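Local coordinates for secreted effector protein SopD (Salmonella typhimurium, PDB 5CPC) that acts as a type III secreted virulence effector that alters host cell physiology, cooperating with SopB in membrane fission and macropinosome formation during invasion, at residues E137-C151 and M245-Y257. Residues are numbered along the deposited sequence; the frame is centred on the assembly and turned at random.
Sequences ESMSREERQLFLQIC and MMHPCISYLLHSY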
# COMPACT_ATOMS: atom_id res chain seq x y z
N GLU A 137 -0.66 -3.66 -14.13
CA GLU A 137 -1.32 -4.97 -14.08
C GLU A 137 -2.70 -4.89 -13.38
O GLU A 137 -2.87 -4.15 -12.44
CB GLU A 137 -0.44 -5.99 -13.33
CG GLU A 137 0.86 -6.44 -14.04
CD GLU A 137 0.67 -6.97 -15.47
OE1 GLU A 137 1.54 -6.68 -16.33
OE2 GLU A 137 -0.34 -7.65 -15.74
N SER A 138 -3.68 -5.66 -13.79
CA SER A 138 -4.99 -5.44 -13.15
C SER A 138 -5.10 -6.03 -11.74
O SER A 138 -4.36 -6.94 -11.38
CB SER A 138 -6.18 -5.74 -14.09
OG SER A 138 -6.58 -7.09 -14.03
N MET A 139 -5.94 -5.43 -10.89
CA MET A 139 -6.15 -5.97 -9.53
C MET A 139 -7.49 -6.64 -9.32
O MET A 139 -8.50 -6.23 -9.88
CB MET A 139 -5.89 -4.96 -8.39
CG MET A 139 -5.70 -3.55 -8.75
SD MET A 139 -4.77 -2.53 -7.51
CE MET A 139 -4.48 -1.13 -8.62
N SER A 140 -7.50 -7.68 -8.49
CA SER A 140 -8.80 -8.22 -8.10
C SER A 140 -9.58 -7.13 -7.33
O SER A 140 -8.98 -6.13 -6.89
CB SER A 140 -8.60 -9.45 -7.21
OG SER A 140 -7.83 -9.10 -6.09
N ARG A 141 -10.88 -7.35 -7.13
CA ARG A 141 -11.72 -6.51 -6.28
C ARG A 141 -11.16 -6.36 -4.85
O ARG A 141 -11.07 -5.23 -4.36
CB ARG A 141 -13.19 -6.94 -6.32
CG ARG A 141 -14.17 -5.74 -6.50
CD ARG A 141 -15.03 -5.79 -7.80
NE ARG A 141 -15.99 -4.67 -7.96
CZ ARG A 141 -16.23 -3.70 -7.06
NH1 ARG A 141 -15.60 -3.67 -5.88
NH2 ARG A 141 -17.09 -2.73 -7.32
N GLU A 142 -10.73 -7.44 -4.21
CA GLU A 142 -9.97 -7.36 -2.91
C GLU A 142 -8.80 -6.36 -2.91
O GLU A 142 -8.58 -5.63 -1.92
CB GLU A 142 -9.42 -8.81 -2.47
N GLU A 143 -8.03 -6.39 -3.99
CA GLU A 143 -6.69 -5.78 -4.06
C GLU A 143 -6.83 -4.28 -4.25
O GLU A 143 -6.11 -3.46 -3.63
CB GLU A 143 -5.89 -6.34 -5.22
CG GLU A 143 -5.30 -7.71 -4.93
CD GLU A 143 -4.75 -8.37 -6.20
OE1 GLU A 143 -5.34 -8.17 -7.30
OE2 GLU A 143 -3.71 -9.08 -6.10
N ARG A 144 -7.76 -3.95 -5.12
CA ARG A 144 -8.26 -2.62 -5.29
C ARG A 144 -8.75 -1.95 -4.00
O ARG A 144 -8.27 -0.90 -3.71
CB ARG A 144 -9.37 -2.65 -6.25
CG ARG A 144 -9.95 -1.30 -6.44
CD ARG A 144 -10.68 -1.48 -7.64
NE ARG A 144 -12.08 -1.24 -7.44
CZ ARG A 144 -12.95 -1.66 -8.34
NH1 ARG A 144 -14.22 -1.38 -8.19
NH2 ARG A 144 -12.50 -2.34 -9.38
N GLN A 145 -9.71 -2.54 -3.28
CA GLN A 145 -10.06 -2.06 -1.94
C GLN A 145 -8.88 -1.87 -1.00
O GLN A 145 -8.84 -0.88 -0.29
CB GLN A 145 -11.16 -2.88 -1.25
CG GLN A 145 -11.57 -2.35 0.18
CD GLN A 145 -12.19 -3.46 1.02
OE1 GLN A 145 -11.53 -4.03 1.90
NE2 GLN A 145 -13.47 -3.81 0.72
N LEU A 146 -7.92 -2.79 -0.96
CA LEU A 146 -6.74 -2.52 -0.17
C LEU A 146 -5.90 -1.31 -0.66
O LEU A 146 -5.34 -0.55 0.15
CB LEU A 146 -5.85 -3.78 -0.04
CG LEU A 146 -4.52 -3.57 0.67
CD1 LEU A 146 -4.80 -3.29 2.13
CD2 LEU A 146 -3.58 -4.82 0.58
N PHE A 147 -5.73 -1.21 -1.98
CA PHE A 147 -4.94 -0.15 -2.66
C PHE A 147 -5.54 1.17 -2.26
O PHE A 147 -4.84 2.14 -1.99
CB PHE A 147 -5.09 -0.32 -4.19
CG PHE A 147 -4.44 0.76 -5.03
CD1 PHE A 147 -3.11 0.68 -5.35
CD2 PHE A 147 -5.18 1.85 -5.50
CE1 PHE A 147 -2.51 1.68 -6.11
CE2 PHE A 147 -4.59 2.83 -6.25
CZ PHE A 147 -3.26 2.75 -6.57
N LEU A 148 -6.86 1.20 -2.22
CA LEU A 148 -7.58 2.43 -1.99
C LEU A 148 -7.43 2.83 -0.51
O LEU A 148 -7.43 4.01 -0.18
CB LEU A 148 -9.06 2.18 -2.32
CG LEU A 148 -9.77 3.02 -3.39
CD1 LEU A 148 -8.90 3.85 -4.47
CD2 LEU A 148 -10.88 2.17 -4.07
N GLN A 149 -7.35 1.83 0.36
CA GLN A 149 -7.23 2.04 1.82
C GLN A 149 -5.88 2.67 2.10
O GLN A 149 -5.79 3.56 2.96
CB GLN A 149 -7.35 0.76 2.64
CG GLN A 149 -8.75 0.14 2.74
CD GLN A 149 -8.71 -1.13 3.59
OE1 GLN A 149 -8.59 -1.06 4.82
NE2 GLN A 149 -8.71 -2.27 2.94
N ILE A 150 -4.88 2.25 1.33
CA ILE A 150 -3.54 2.78 1.51
C ILE A 150 -3.54 4.21 0.98
O ILE A 150 -2.87 5.06 1.55
CB ILE A 150 -2.49 1.91 0.76
CG1 ILE A 150 -2.39 0.51 1.43
CG2 ILE A 150 -1.09 2.59 0.65
CD1 ILE A 150 -1.95 -0.60 0.44
N CYS A 151 -4.24 4.43 -0.12
CA CYS A 151 -4.45 5.76 -0.67
C CYS A 151 -5.03 6.68 0.40
O CYS A 151 -4.53 7.75 0.55
CB CYS A 151 -5.31 5.75 -1.96
SG CYS A 151 -4.36 5.18 -3.42
N MET A 245 1.44 -13.60 -4.64
CA MET A 245 2.32 -12.47 -4.54
C MET A 245 1.59 -11.11 -4.38
O MET A 245 0.56 -10.88 -4.98
CB MET A 245 3.26 -12.41 -5.72
CG MET A 245 4.37 -11.34 -5.50
SD MET A 245 5.67 -11.29 -6.75
CE MET A 245 4.73 -12.02 -8.07
N MET A 246 2.16 -10.24 -3.57
CA MET A 246 1.63 -8.92 -3.38
C MET A 246 1.57 -8.25 -4.79
O MET A 246 2.56 -8.22 -5.53
CB MET A 246 2.56 -8.11 -2.48
CG MET A 246 1.92 -6.77 -2.08
SD MET A 246 2.90 -5.74 -0.99
CE MET A 246 2.31 -6.40 0.57
N HIS A 247 0.37 -7.77 -5.13
CA HIS A 247 0.15 -7.00 -6.34
C HIS A 247 1.19 -5.88 -6.46
O HIS A 247 1.42 -5.22 -5.51
CB HIS A 247 -1.25 -6.40 -6.35
CG HIS A 247 -1.64 -5.90 -7.71
ND1 HIS A 247 -1.17 -4.71 -8.22
CD2 HIS A 247 -2.39 -6.48 -8.69
CE1 HIS A 247 -1.65 -4.54 -9.44
NE2 HIS A 247 -2.40 -5.60 -9.74
N PRO A 248 1.85 -5.74 -7.60
CA PRO A 248 2.89 -4.69 -7.72
C PRO A 248 2.38 -3.23 -7.45
O PRO A 248 3.17 -2.38 -6.98
CB PRO A 248 3.36 -4.78 -9.19
CG PRO A 248 2.70 -6.03 -9.80
CD PRO A 248 1.62 -6.50 -8.85
N CYS A 249 1.13 -2.90 -7.76
CA CYS A 249 0.66 -1.53 -7.33
C CYS A 249 0.66 -1.36 -5.80
O CYS A 249 0.95 -0.26 -5.28
CB CYS A 249 -0.72 -1.20 -7.87
SG CYS A 249 -0.71 -1.08 -9.63
N ILE A 250 0.36 -2.44 -5.07
CA ILE A 250 0.26 -2.34 -3.63
C ILE A 250 1.66 -2.29 -3.06
O ILE A 250 2.01 -1.37 -2.31
CB ILE A 250 -0.66 -3.40 -3.05
CG1 ILE A 250 -2.13 -3.03 -3.35
CG2 ILE A 250 -0.44 -3.53 -1.51
CD1 ILE A 250 -3.12 -4.16 -3.14
N SER A 251 2.53 -3.21 -3.47
CA SER A 251 3.91 -3.04 -3.02
C SER A 251 4.58 -1.70 -3.45
O SER A 251 5.38 -1.11 -2.69
CB SER A 251 4.75 -4.32 -3.23
OG SER A 251 5.13 -4.54 -4.53
N TYR A 252 4.24 -1.18 -4.63
CA TYR A 252 4.81 0.07 -5.09
C TYR A 252 4.36 1.18 -4.18
O TYR A 252 5.17 2.01 -3.74
CB TYR A 252 4.33 0.42 -6.53
CG TYR A 252 4.48 1.88 -6.87
CD1 TYR A 252 5.74 2.43 -7.14
CD2 TYR A 252 3.37 2.75 -6.85
CE1 TYR A 252 5.90 3.79 -7.40
CE2 TYR A 252 3.53 4.13 -7.11
CZ TYR A 252 4.82 4.63 -7.39
OH TYR A 252 5.02 5.96 -7.67
N LEU A 253 3.05 1.23 -3.95
CA LEU A 253 2.50 2.32 -3.17
C LEU A 253 2.96 2.29 -1.71
O LEU A 253 3.19 3.38 -1.11
CB LEU A 253 0.98 2.39 -3.31
CG LEU A 253 0.18 3.59 -2.86
CD1 LEU A 253 0.39 4.83 -3.75
CD2 LEU A 253 -1.24 3.18 -2.86
N LEU A 254 3.11 1.09 -1.13
CA LEU A 254 3.70 0.96 0.22
C LEU A 254 5.14 1.35 0.31
O LEU A 254 5.50 2.06 1.22
CB LEU A 254 3.58 -0.44 0.79
CG LEU A 254 2.14 -0.82 1.12
CD1 LEU A 254 2.02 -2.35 1.32
CD2 LEU A 254 1.66 0.00 2.38
N HIS A 255 6.00 0.89 -0.61
CA HIS A 255 7.46 0.95 -0.37
C HIS A 255 8.27 1.74 -1.36
O HIS A 255 9.41 2.05 -1.08
CB HIS A 255 8.08 -0.48 -0.27
CG HIS A 255 7.41 -1.36 0.74
ND1 HIS A 255 7.58 -1.21 2.09
CD2 HIS A 255 6.57 -2.42 0.58
CE1 HIS A 255 6.85 -2.11 2.74
NE2 HIS A 255 6.23 -2.85 1.84
N SER A 256 7.71 2.02 -2.52
CA SER A 256 8.46 2.77 -3.55
C SER A 256 7.90 4.14 -4.00
O SER A 256 8.60 4.95 -4.62
CB SER A 256 8.71 1.85 -4.74
OG SER A 256 9.50 0.80 -4.25
N TYR A 257 6.65 4.41 -3.66
CA TYR A 257 5.95 5.61 -4.12
C TYR A 257 6.68 6.88 -3.72
O TYR A 257 6.97 7.05 -2.55
CB TYR A 257 4.55 5.61 -3.50
CG TYR A 257 3.78 6.91 -3.59
CD1 TYR A 257 3.18 7.33 -4.79
CD2 TYR A 257 3.61 7.70 -2.45
CE1 TYR A 257 2.46 8.51 -4.86
CE2 TYR A 257 2.92 8.91 -2.52
CZ TYR A 257 2.34 9.30 -3.73
OH TYR A 257 1.62 10.44 -3.77
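The imidazole of H247 is gripped on a face and along its edge by residues 137-139. M139 lies over one face: its SD is 4.3 Å from the ring centroid and 15° off the normal, a sulfur-aromatic contact, and its CB adds a CH-pi contact. On the opposite face P248 CD, from the residue that follows H247, sits toward the rim. In the ring plane, H247 NE2 meets two backbone carbonyls, S138 O at 2.9 Å and E137 O at 3.1 Å. Both bonds are weak and bent, the N-H being split between two acceptors. They require a proton on NE2, while ND1 accepts from C249 N and thereby caps helix 248-256.

The phenyl ring of F147 carries L253 CD2 over one face, 4.2 Å from the centroid, and M139 CE toward the rim of the other, with I250 CG1 at its edge.

The carboxylate of E143 stands nearly perpendicular to the imidazole, 81° between planes, which sets the starts of the two helices side by side. Its OE1 accepts from S140 N, and E143 N returns a weak bond to S140 OG, completing a capping box.

Beyond F147, I250 is a knob among E143, L146, F147 and I150. I250 CD1 extends to L146 CD2 at 3.8 Å. I150 divides its branches: CD1 touches I250 CG2, whereas CG2 packs on L253 CD2 at 3.6 Å, a methyl that C151 SG also meets.

Helix 180-190 borders this layer at L146, helix 264-283 touches helix 248-256 at P248 and S251, and Y278 meets the H247 ring. With axes 9.8 Å apart and inclined by only 13°, this is a nearly parallel helix pair with I250 as a knob in a hole, the N-cap histidine of helix 248-256 also binding, through NE2, the loop that leads into helix 141-160, in the buried helical centre of SopD.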